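Long-range contacts in iminosuccinate reductase (Paracoccus denitrificans, PDB 6RQA), which reduces iminosuccinate to L-aspartate with NADH, regenerating the amino-group donor for the first step of the beta-hydroxyaspartate cycle of glyoxylate assimilation: residues A[22-26]-A[326-331]; A[107-111]-A[319-324]; A[128-133]-A[159-163]. One frame throughout, in Å; residues are numbered along the deposited sequence.

Contact 1: A[22-26]-A[326-331]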
loop_
_atom_site.group_PDB
_atom_site.type_symbol
_atom_site.label_atom_id
_atom_site.label_comp_id
_atom_site.label_asym_id
_atom_site.label_seq_id
_atom_site.Cartn_x
_atom_site.Cartn_y
_atom_site.Cartn_z
ATOM N N MET A 22 -1.104 5.886 -19.293
ATOM C CA MET A 22 -0.388 6.093 -18.045
ATOM C C MET A 22 0.982 6.676 -18.355
ATOM O O MET A 22 1.632 6.268 -19.321
ATOM C CB MET A 22 -0.250 4.773 -17.281
ATOM C CG MET A 22 0.676 4.811 -16.086
ATOM S SD MET A 22 1.147 3.138 -15.618
ATOM C CE MET A 22 1.902 3.429 -14.026
ATOM N N LEU A 23 1.412 7.636 -17.545
ATOM C CA LEU A 23 2.713 8.260 -17.727
ATOM C C LEU A 23 3.758 7.580 -16.853
ATOM O O LEU A 23 3.451 7.048 -15.783
ATOM C CB LEU A 23 2.651 9.751 -17.400
ATOM C CG LEU A 23 1.708 10.575 -18.275
ATOM C CD1 LEU A 23 1.704 12.022 -17.825
ATOM C CD2 LEU A 23 2.103 10.465 -19.739
ATOM N N VAL A 24 5.002 7.590 -17.327
ATOM C CA VAL A 24 6.134 7.031 -16.593
ATOM C C VAL A 24 7.297 8.005 -16.692
ATOM O O VAL A 24 7.661 8.434 -17.793
ATOM C CB VAL A 24 6.552 5.645 -17.123
ATOM C CG1 VAL A 24 7.787 5.153 -16.388
ATOM C CG2 VAL A 24 5.414 4.643 -16.980
ATOM N N VAL A 25 7.878 8.356 -15.548
ATOM C CA VAL A 25 9.041 9.233 -15.483
ATOM C C VAL A 25 10.192 8.421 -14.909
ATOM O O VAL A 25 10.178 8.063 -13.722
ATOM C CB VAL A 25 8.776 10.488 -14.642
ATOM C CG1 VAL A 25 9.980 11.419 -14.696
ATOM C CG2 VAL A 25 7.521 11.197 -15.124
ATOM N N ALA A 26 11.187 8.131 -15.744
ATOM C CA ALA A 26 12.326 7.331 -15.321
ATOM C C ALA A 26 13.143 8.065 -14.261
ATOM O O ALA A 26 13.125 9.295 -14.158
ATOM C CB ALA A 26 13.212 6.985 -16.518
ATOM N N VAL A 326 7.032 16.712 -10.766
ATOM C CA VAL A 326 7.943 16.104 -11.732
ATOM C C VAL A 326 7.193 15.687 -12.990
ATOM O O VAL A 326 7.681 15.879 -14.112
ATOM C CB VAL A 326 8.682 14.916 -11.090
ATOM C CG1 VAL A 326 9.252 13.996 -12.158
ATOM C CG2 VAL A 326 9.789 15.417 -10.187
ATOM N N VAL A 327 5.999 15.110 -12.831
ATOM C CA VAL A 327 5.207 14.712 -13.991
ATOM C C VAL A 327 4.838 15.930 -14.828
ATOM O O VAL A 327 4.841 15.878 -16.065
ATOM C CB VAL A 327 3.958 13.928 -13.545
ATOM C CG1 VAL A 327 3.129 13.513 -14.747
ATOM C CG2 VAL A 327 4.361 12.710 -12.736
ATOM N N GLU A 328 4.524 17.050 -14.169
ATOM C CA GLU A 328 4.200 18.274 -14.896
ATOM C C GLU A 328 5.384 18.744 -15.732
ATOM O O GLU A 328 5.231 19.093 -16.908
ATOM C CB GLU A 328 3.766 19.370 -13.919
ATOM C CG GLU A 328 2.582 19.014 -13.030
ATOM C CD GLU A 328 1.238 19.206 -13.710
ATOM O OE1 GLU A 328 1.171 19.129 -14.953
ATOM O OE2 GLU A 328 0.243 19.442 -12.991
ATOM N N LEU A 329 6.578 18.758 -15.136
ATOM C CA LEU A 329 7.769 19.173 -15.871
ATOM C C LEU A 329 8.129 18.170 -16.960
ATOM O O LEU A 329 8.565 18.559 -18.050
ATOM C CB LEU A 329 8.940 19.360 -14.907
ATOM C CG LEU A 329 8.756 20.443 -13.845
ATOM C CD1 LEU A 329 9.765 20.272 -12.724
ATOM C CD2 LEU A 329 8.877 21.822 -14.472
ATOM N N ALA A 330 7.953 16.875 -16.683
ATOM C CA ALA A 330 8.287 15.853 -17.670
ATOM C C ALA A 330 7.412 15.972 -18.912
ATOM O O ALA A 330 7.881 15.745 -20.033
ATOM C CB ALA A 330 8.159 14.462 -17.050
ATOM N N LYS A 331 6.136 16.323 -18.734
ATOM C CA LYS A 331 5.268 16.531 -19.888
ATOM C C LYS A 331 5.684 17.758 -20.686
ATOM O O LYS A 331 5.564 17.766 -21.916
ATOM C CB LYS A 331 3.811 16.660 -19.444
ATOM C CG LYS A 331 3.209 15.375 -18.899
ATOM C CD LYS A 331 1.699 15.489 -18.751
ATOM C CE LYS A 331 1.309 16.512 -17.697
ATOM N NZ LYS A 331 -0.172 16.620 -17.556
#
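Leu23 and Val25 meet Val326, Val327, Ala330 and Lys331 without any ring, amide or carboxylate between them, so no face or edge of a flat group is engaged; methyl and methylene groups do all the touching. A flat group within the helix segment, the Glu328 carboxylate, points away from the strand; its OE1 makes a long salt bridge of 3.9 Å with Lys331 NZ.

Strand 22-25 runs almost perpendicular to helix 326-331, at 93°, and the two axes come within 9.2 Å. Alternate residues of the strand face the helix, and each straddles a pair of residues one turn apart. Val25 uses both its branches. CG1 lies opposite the backbone N (chi1 -176°) and touches Val326 CG1 at 3.7 Å, while CG2 sits against Ala330 CB at 3.8 Å and, more loosely, against Val327. Leu23 works through a single methyl. With chi2 extended, its CD1 reaches both Val327 CG1 at 3.7 Å and Lys331 CD at 3.6 Å. The Lys331 chain passes Leu23 at about a right angle, so its methylenes border the apolar patch while the chain carries its amino group on toward Glu328 at the exposed surface.

Val327 also rests on Ala120 and Val122 of the neighbouring strand 118-123, and Ile30 of helix 30-33 packs on both Val25 and Val326. Val24 points the other way, onto Val339 of the second subunit. This is an alpha/beta layer: a helix near the C-terminus lies across one face of the mixed sheet of an ornithine cyclodeaminase/mu-crystallin family protein, here over the N-terminal strand, while the opposite face of that strand is turned to the partner subunit.

Contact 2: A[107-111]-A[319-324]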
loop_
_atom_site.group_PDB
_atom_site.type_symbol
_atom_site.label_atom_id
_atom_site.label_comp_id
_atom_site.label_asym_id
_atom_site.label_seq_id
_atom_site.Cartn_x
_atom_site.Cartn_y
_atom_site.Cartn_z
ATOM N N THR A 107 9.203 3.966 -5.187
ATOM C CA THR A 107 8.538 4.352 -6.424
ATOM C C THR A 107 7.198 4.983 -6.082
ATOM O O THR A 107 6.443 4.432 -5.275
ATOM C CB THR A 107 8.333 3.144 -7.343
ATOM O OG1 THR A 107 9.586 2.476 -7.538
ATOM C CG2 THR A 107 7.785 3.583 -8.693
ATOM N N VAL A 108 6.908 6.130 -6.690
ATOM C CA VAL A 108 5.659 6.847 -6.461
ATOM C C VAL A 108 4.683 6.492 -7.572
ATOM O O VAL A 108 5.030 6.554 -8.759
ATOM C CB VAL A 108 5.886 8.366 -6.396
ATOM C CG1 VAL A 108 4.568 9.082 -6.127
ATOM C CG2 VAL A 108 6.909 8.706 -5.325
ATOM N N PHE A 109 3.466 6.112 -7.189
ATOM C CA PHE A 109 2.389 5.835 -8.131
ATOM C C PHE A 109 1.280 6.848 -7.895
ATOM O O PHE A 109 0.713 6.905 -6.799
ATOM C CB PHE A 109 1.859 4.409 -7.970
ATOM C CG PHE A 109 2.925 3.352 -8.037
ATOM C CD1 PHE A 109 3.523 3.025 -9.242
ATOM C CD2 PHE A 109 3.318 2.674 -6.894
ATOM C CE1 PHE A 109 4.501 2.046 -9.305
ATOM C CE2 PHE A 109 4.294 1.696 -6.952
ATOM C CZ PHE A 109 4.886 1.382 -8.158
ATOM N N LEU A 110 0.980 7.647 -8.914
ATOM C CA LEU A 110 -0.085 8.637 -8.842
ATOM C C LEU A 110 -1.345 8.090 -9.497
ATOM O O LEU A 110 -1.279 7.366 -10.494
ATOM C CB LEU A 110 0.335 9.943 -9.518
ATOM C CG LEU A 110 1.553 10.650 -8.919
ATOM C CD1 LEU A 110 1.845 11.946 -9.657
ATOM C CD2 LEU A 110 1.344 10.909 -7.438
ATOM N N PHE A 111 -2.495 8.437 -8.924
ATOM C CA PHE A 111 -3.786 7.990 -9.419
ATOM C C PHE A 111 -4.681 9.194 -9.665
ATOM O O PHE A 111 -4.562 10.224 -8.996
ATOM C CB PHE A 111 -4.466 7.027 -8.433
ATOM C CG PHE A 111 -3.863 5.649 -8.412
ATOM C CD1 PHE A 111 -2.611 5.432 -7.858
ATOM C CD2 PHE A 111 -4.553 4.569 -8.938
ATOM C CE1 PHE A 111 -2.058 4.166 -7.836
ATOM C CE2 PHE A 111 -4.006 3.301 -8.917
ATOM C CZ PHE A 111 -2.756 3.099 -8.366
ATOM N N ASP A 319 6.172 12.930 -0.792
ATOM C CA ASP A 319 6.515 12.213 -2.015
ATOM C C ASP A 319 5.512 12.505 -3.125
ATOM O O ASP A 319 5.896 12.697 -4.284
ATOM C CB ASP A 319 6.579 10.710 -1.739
ATOM C CG ASP A 319 7.551 10.362 -0.632
ATOM O OD1 ASP A 319 8.744 10.715 -0.751
ATOM O OD2 ASP A 319 7.119 9.740 0.363
ATOM N N LEU A 320 4.221 12.544 -2.788
ATOM C CA LEU A 320 3.201 12.805 -3.798
ATOM C C LEU A 320 3.351 14.199 -4.390
ATOM O O LEU A 320 3.243 14.380 -5.609
ATOM C CB LEU A 320 1.807 12.627 -3.197
ATOM C CG LEU A 320 1.427 11.226 -2.710
ATOM C CD1 LEU A 320 0.007 11.217 -2.168
ATOM C CD2 LEU A 320 1.583 10.207 -3.827
ATOM N N ALA A 321 3.606 15.200 -3.542
ATOM C CA ALA A 321 3.706 16.571 -4.027
ATOM C C ALA A 321 4.907 16.753 -4.944
ATOM O O ALA A 321 4.810 17.422 -5.979
ATOM C CB ALA A 321 3.785 17.542 -2.850
ATOM N N VAL A 322 6.047 16.163 -4.584
ATOM C CA VAL A 322 7.246 16.348 -5.392
ATOM C C VAL A 322 7.183 15.503 -6.661
ATOM O O VAL A 322 7.809 15.847 -7.670
ATOM C CB VAL A 322 8.503 16.042 -4.558
ATOM C CG1 VAL A 322 8.675 14.541 -4.357
ATOM C CG2 VAL A 322 9.736 16.651 -5.200
ATOM N N ALA A 323 6.421 14.406 -6.647
ATOM C CA ALA A 323 6.292 13.581 -7.844
ATOM C C ALA A 323 5.295 14.177 -8.829
ATOM O O ALA A 323 5.495 14.092 -10.045
ATOM C CB ALA A 323 5.880 12.158 -7.470
ATOM N N GLN A 324 4.213 14.775 -8.323
ATOM C CA GLN A 324 3.255 15.431 -9.207
ATOM C C GLN A 324 3.908 16.576 -9.970
ATOM O O GLN A 324 3.659 16.754 -11.167
ATOM C CB GLN A 324 2.053 15.933 -8.406
ATOM C CG GLN A 324 1.092 16.817 -9.196
ATOM C CD GLN A 324 0.483 16.108 -10.395
ATOM O OE1 GLN A 324 0.467 14.878 -10.470
ATOM N NE2 GLN A 324 -0.025 16.886 -11.342
#
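Strand 107-111 crosses helix 319-324 at 78°, with 8.9 Å between the axes, and the backbones draw closest where the CA atoms of Val108 and Ala323 stand 6.9 Å apart. No hydrogen bond joins the two segments. Val108 and Leu110 are the strand residues that face the helix.

Val108 fits under the turn from Asp319 to Ala323. Its CG1 takes both apolar neighbours, Ala323 CB at 3.6 Å and Leu320 CD2 at 3.9 Å, and CG2 comes up to the methylene CB of Asp319 at 4.1 Å. Leu320 starts off along the flank of the helix, but its CD2 turns in to rest against both Val108 and Leu110; the Leu320 and Leu110 side chains slide past each other in opposite directions, and their CD2 atoms meet at 3.7 Å.

The strand belongs to the mixed sheet of the ornithine cyclodeaminase/mu-crystallin fold, and helix 316-333 covers one face of it. On the other face Phe109 stacks on Phe109 of the second subunit, and Phe111 meets Tyr72 of that subunit, so a single strand carries both the helix-packing layer and part of the dimer interface.

At the Asp319 end the contact becomes polar. While CB packs on the strand, OD1 forms salt bridges to Arg131, an NAD-binding residue, and to Lys88, the probable proton donor/acceptor, so the helix probably also helps to position these two groups. At the other end Gln324 leaves the helix with CG opposite its backbone N and then bends at chi2 (61°). The bend brings OE1 back over Leu110 CD1, while NE2 makes a weak hydrogen bond to Glu328.

Contact 3: A[128-133]-A[159-163]. With NAD (nicotinamide-adenine-dinucleotide), chain C.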
loop_
_atom_site.group_PDB
_atom_site.type_symbol
_atom_site.label_atom_id
_atom_site.label_comp_id
_atom_site.label_asym_id
_atom_site.label_seq_id
_atom_site.Cartn_x
_atom_site.Cartn_y
_atom_site.Cartn_z
ATOM N N THR A 128 12.901 11.144 -2.866
ATOM C CA THR A 128 12.865 11.034 -1.410
ATOM C C THR A 128 13.888 11.959 -0.762
ATOM O O THR A 128 13.569 12.695 0.178
ATOM C CB THR A 128 13.109 9.586 -0.984
ATOM O OG1 THR A 128 12.121 8.736 -1.581
ATOM C CG2 THR A 128 13.027 9.459 0.530
ATOM N N ALA A 129 15.128 11.937 -1.257
ATOM C CA ALA A 129 16.161 12.800 -0.693
ATOM C C ALA A 129 15.820 14.271 -0.892
ATOM O O ALA A 129 16.093 15.104 -0.019
ATOM C CB ALA A 129 17.519 12.474 -1.315
ATOM N N LEU A 130 15.214 14.611 -2.031
ATOM C CA LEU A 130 14.884 16.005 -2.309
ATOM C C LEU A 130 13.789 16.517 -1.379
ATOM O O LEU A 130 13.926 17.590 -0.781
ATOM C CB LEU A 130 14.472 16.165 -3.771
ATOM C CG LEU A 130 15.611 16.081 -4.786
ATOM C CD1 LEU A 130 15.072 16.212 -6.197
ATOM C CD2 LEU A 130 16.661 17.148 -4.505
ATOM N N ARG A 131 12.687 15.768 -1.246
ATOM C CA ARG A 131 11.604 16.240 -0.387
ATOM C C ARG A 131 12.000 16.204 1.084
ATOM O O ARG A 131 11.500 17.012 1.876
ATOM C CB ARG A 131 10.322 15.433 -0.631
ATOM C CG ARG A 131 10.416 13.920 -0.433
ATOM C CD ARG A 131 10.188 13.500 1.012
ATOM N NE ARG A 131 9.757 12.111 1.119
ATOM C CZ ARG A 131 9.749 11.416 2.251
ATOM N NH1 ARG A 131 9.331 10.157 2.256
ATOM N NH2 ARG A 131 10.168 11.976 3.378
ATOM N N THR A 132 12.889 15.283 1.467
ATOM C CA THR A 132 13.398 15.275 2.835
ATOM C C THR A 132 14.228 16.520 3.110
ATOM O O THR A 132 14.094 17.144 4.170
ATOM C CB THR A 132 14.227 14.015 3.084
ATOM O OG1 THR A 132 13.462 12.857 2.728
ATOM C CG2 THR A 132 14.625 13.918 4.548
ATOM N N ALA A 133 15.087 16.900 2.163
ATOM C CA ALA A 133 15.843 18.138 2.306
ATOM C C ALA A 133 14.924 19.351 2.244
ATOM O O ALA A 133 15.161 20.352 2.932
ATOM C CB ALA A 133 16.920 18.218 1.225
ATOM N N GLN A 159 22.331 11.510 2.113
ATOM C CA GLN A 159 21.363 12.599 2.072
ATOM C C GLN A 159 21.877 13.887 2.700
ATOM O O GLN A 159 21.237 14.931 2.531
ATOM C CB GLN A 159 20.066 12.172 2.761
ATOM C CG GLN A 159 19.356 11.031 2.060
ATOM C CD GLN A 159 17.976 10.778 2.622
ATOM O OE1 GLN A 159 17.628 11.281 3.689
ATOM N NE2 GLN A 159 17.179 9.998 1.902
ATOM N N SER A 160 23.010 13.846 3.407
ATOM C CA SER A 160 23.531 15.053 4.042
ATOM C C SER A 160 23.871 16.127 3.018
ATOM O O SER A 160 23.750 17.324 3.309
ATOM C CB SER A 160 24.761 14.718 4.887
ATOM O OG SER A 160 25.814 14.226 4.077
ATOM N N ALA A 161 24.297 15.725 1.818
ATOM C CA ALA A 161 24.574 16.702 0.771
ATOM C C ALA A 161 23.304 17.428 0.347
ATOM O O ALA A 161 23.303 18.655 0.188
ATOM C CB ALA A 161 25.226 16.015 -0.428
ATOM N N PHE A 162 22.209 16.686 0.166
ATOM C CA PHE A 162 20.944 17.311 -0.207
ATOM C C PHE A 162 20.445 18.240 0.892
ATOM O O PHE A 162 19.878 19.302 0.607
ATOM C CB PHE A 162 19.901 16.238 -0.520
ATOM C CG PHE A 162 20.309 15.305 -1.624
ATOM C CD1 PHE A 162 20.038 15.616 -2.944
ATOM C CD2 PHE A 162 20.970 14.121 -1.340
ATOM C CE1 PHE A 162 20.416 14.762 -3.962
ATOM C CE2 PHE A 162 21.349 13.264 -2.354
ATOM C CZ PHE A 162 21.072 13.586 -3.667
ATOM N N GLN A 163 20.653 17.862 2.155
ATOM C CA GLN A 163 20.227 18.716 3.259
ATOM C C GLN A 163 20.985 20.038 3.255
ATOM O O GLN A 163 20.399 21.099 3.500
ATOM C CB GLN A 163 20.421 17.990 4.591
ATOM C CG GLN A 163 19.714 16.644 4.685
ATOM C CD GLN A 163 18.200 16.765 4.706
ATOM O OE1 GLN A 163 17.648 17.738 5.220
ATOM N NE2 GLN A 163 17.521 15.771 4.144
HETATM P PA NAD C . 23.517 6.750 5.187
HETATM O O1A NAD C . 23.686 5.394 5.813
HETATM O O2A NAD C . 24.004 7.300 3.886
HETATM O O5B NAD C . 24.488 7.649 6.309
HETATM C C5B NAD C . 24.199 7.171 7.565
HETATM C C4B NAD C . 24.963 7.985 8.577
HETATM O O4B NAD C . 24.528 7.602 9.869
HETATM C C3B NAD C . 26.417 7.548 8.433
HETATM O O3B NAD C . 26.964 8.432 7.509
HETATM C C2B NAD C . 26.952 7.767 9.853
HETATM O O2B NAD C . 27.380 9.071 10.056
HETATM C C1B NAD C . 25.658 7.551 10.736
HETATM N N9A NAD C . 25.643 6.217 11.345
HETATM C C8A NAD C . 25.654 4.944 10.745
HETATM N N7A NAD C . 25.631 3.952 11.636
HETATM C C5A NAD C . 25.599 4.602 12.884
HETATM C C6A NAD C . 25.565 4.119 14.219
HETATM N N6A NAD C . 25.556 2.775 14.448
HETATM N N1A NAD C . 25.541 4.996 15.274
HETATM C C2A NAD C . 25.554 6.330 14.960
HETATM N N3A NAD C . 25.582 6.934 13.752
HETATM C C4A NAD C . 25.607 6.020 12.721
HETATM O O3 NAD C . 21.966 6.970 5.564
HETATM P PN NAD C . 21.221 8.090 4.722
HETATM O O1N NAD C . 21.865 9.436 4.498
HETATM O O2N NAD C . 20.436 7.234 3.794
HETATM O O5D NAD C . 19.846 8.613 5.728
HETATM C C5D NAD C . 20.268 8.555 7.022
HETATM C C4D NAD C . 19.056 8.596 7.917
HETATM O O4D NAD C . 18.062 9.442 7.298
HETATM C C3D NAD C . 18.467 7.154 7.952
HETATM O O3D NAD C . 18.270 6.861 9.289
HETATM C C2D NAD C . 17.132 7.307 7.200
HETATM O O2D NAD C . 16.079 6.601 7.763
HETATM C C1D NAD C . 16.845 8.797 7.501
HETATM N N1N NAD C . 15.871 9.340 6.472
HETATM C C2N NAD C . 14.899 10.170 6.950
HETATM C C3N NAD C . 13.965 10.709 6.067
HETATM C C7N NAD C . 12.939 11.607 6.674
HETATM O O7N NAD C . 12.060 12.134 6.002
HETATM N N7N NAD C . 13.031 11.816 8.029
HETATM C C4N NAD C . 14.035 10.392 4.710
HETATM C C5N NAD C . 15.034 9.543 4.251
HETATM C C6N NAD C . 15.967 9.009 5.148
#
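Helix 158-170 is the first helix of the Rossmann-type NAD-binding fold, following strand 150-154 and a glycine-rich turn, and here its start packs against helix 125-143 at 43°. Gln159 N donates an almost straight hydrogen bond (172°) to O1N of the nicotinamide-side phosphate of NAD, 3.2 Å away. Away from the cofactor, Ala129 CB sits over one face of the Phe162 ring, 4.0 Å from its centroid, as a CH-pi contact; Leu130 CD2 approaches the same ring obliquely, and Ala133 CB packs on Phe162 CB. The Gln163 chain bends at chi2, laying its amide against Ala133 and bringing NE2 to 3.5 Å from Thr132 CG2.

Towards the nicotinamide, the extended Gln159 side chain brings its amide against C5N and C6N, with CD 3.6 Å from C5N. Arg131 NH2 lies near the carboxamide O7N, which comes to the guanidinium edge. Thr132 OG1 donates to Thr128 O at 2.6 Å, and Thr132 N reaches that carbonyl from the opposite face of its plane. The hydroxyl proton is thus used within the helix, which probably fixes the rotation of the Thr132 side chain beside the nicotinamide.

In the fold
Contacts 1 and 2 are successive steps along helix 316-333 over the same sheet. Their centres are 10 Å apart, and they join where Val327 CG2 touches Leu110 CD1 at 4.0 Å. Both border the second subunit, whereas contact 3 touches no other protein chain. Contacts 2 and 3, 16 Å apart between centres, meet through a charged pair, Asp319 OD1 to Arg131 NE at 2.5 Å, helped by Val322 CG1 on Arg131 CB. At nearest atoms the Asp319 side chain is about 8 Å from NAD but about 3 Å from that of Lys88, the probable proton donor/acceptor, so contact 2 borders the active site that contact 3 helps form. Contact 1, centred 21 Å from contact 3, is remote.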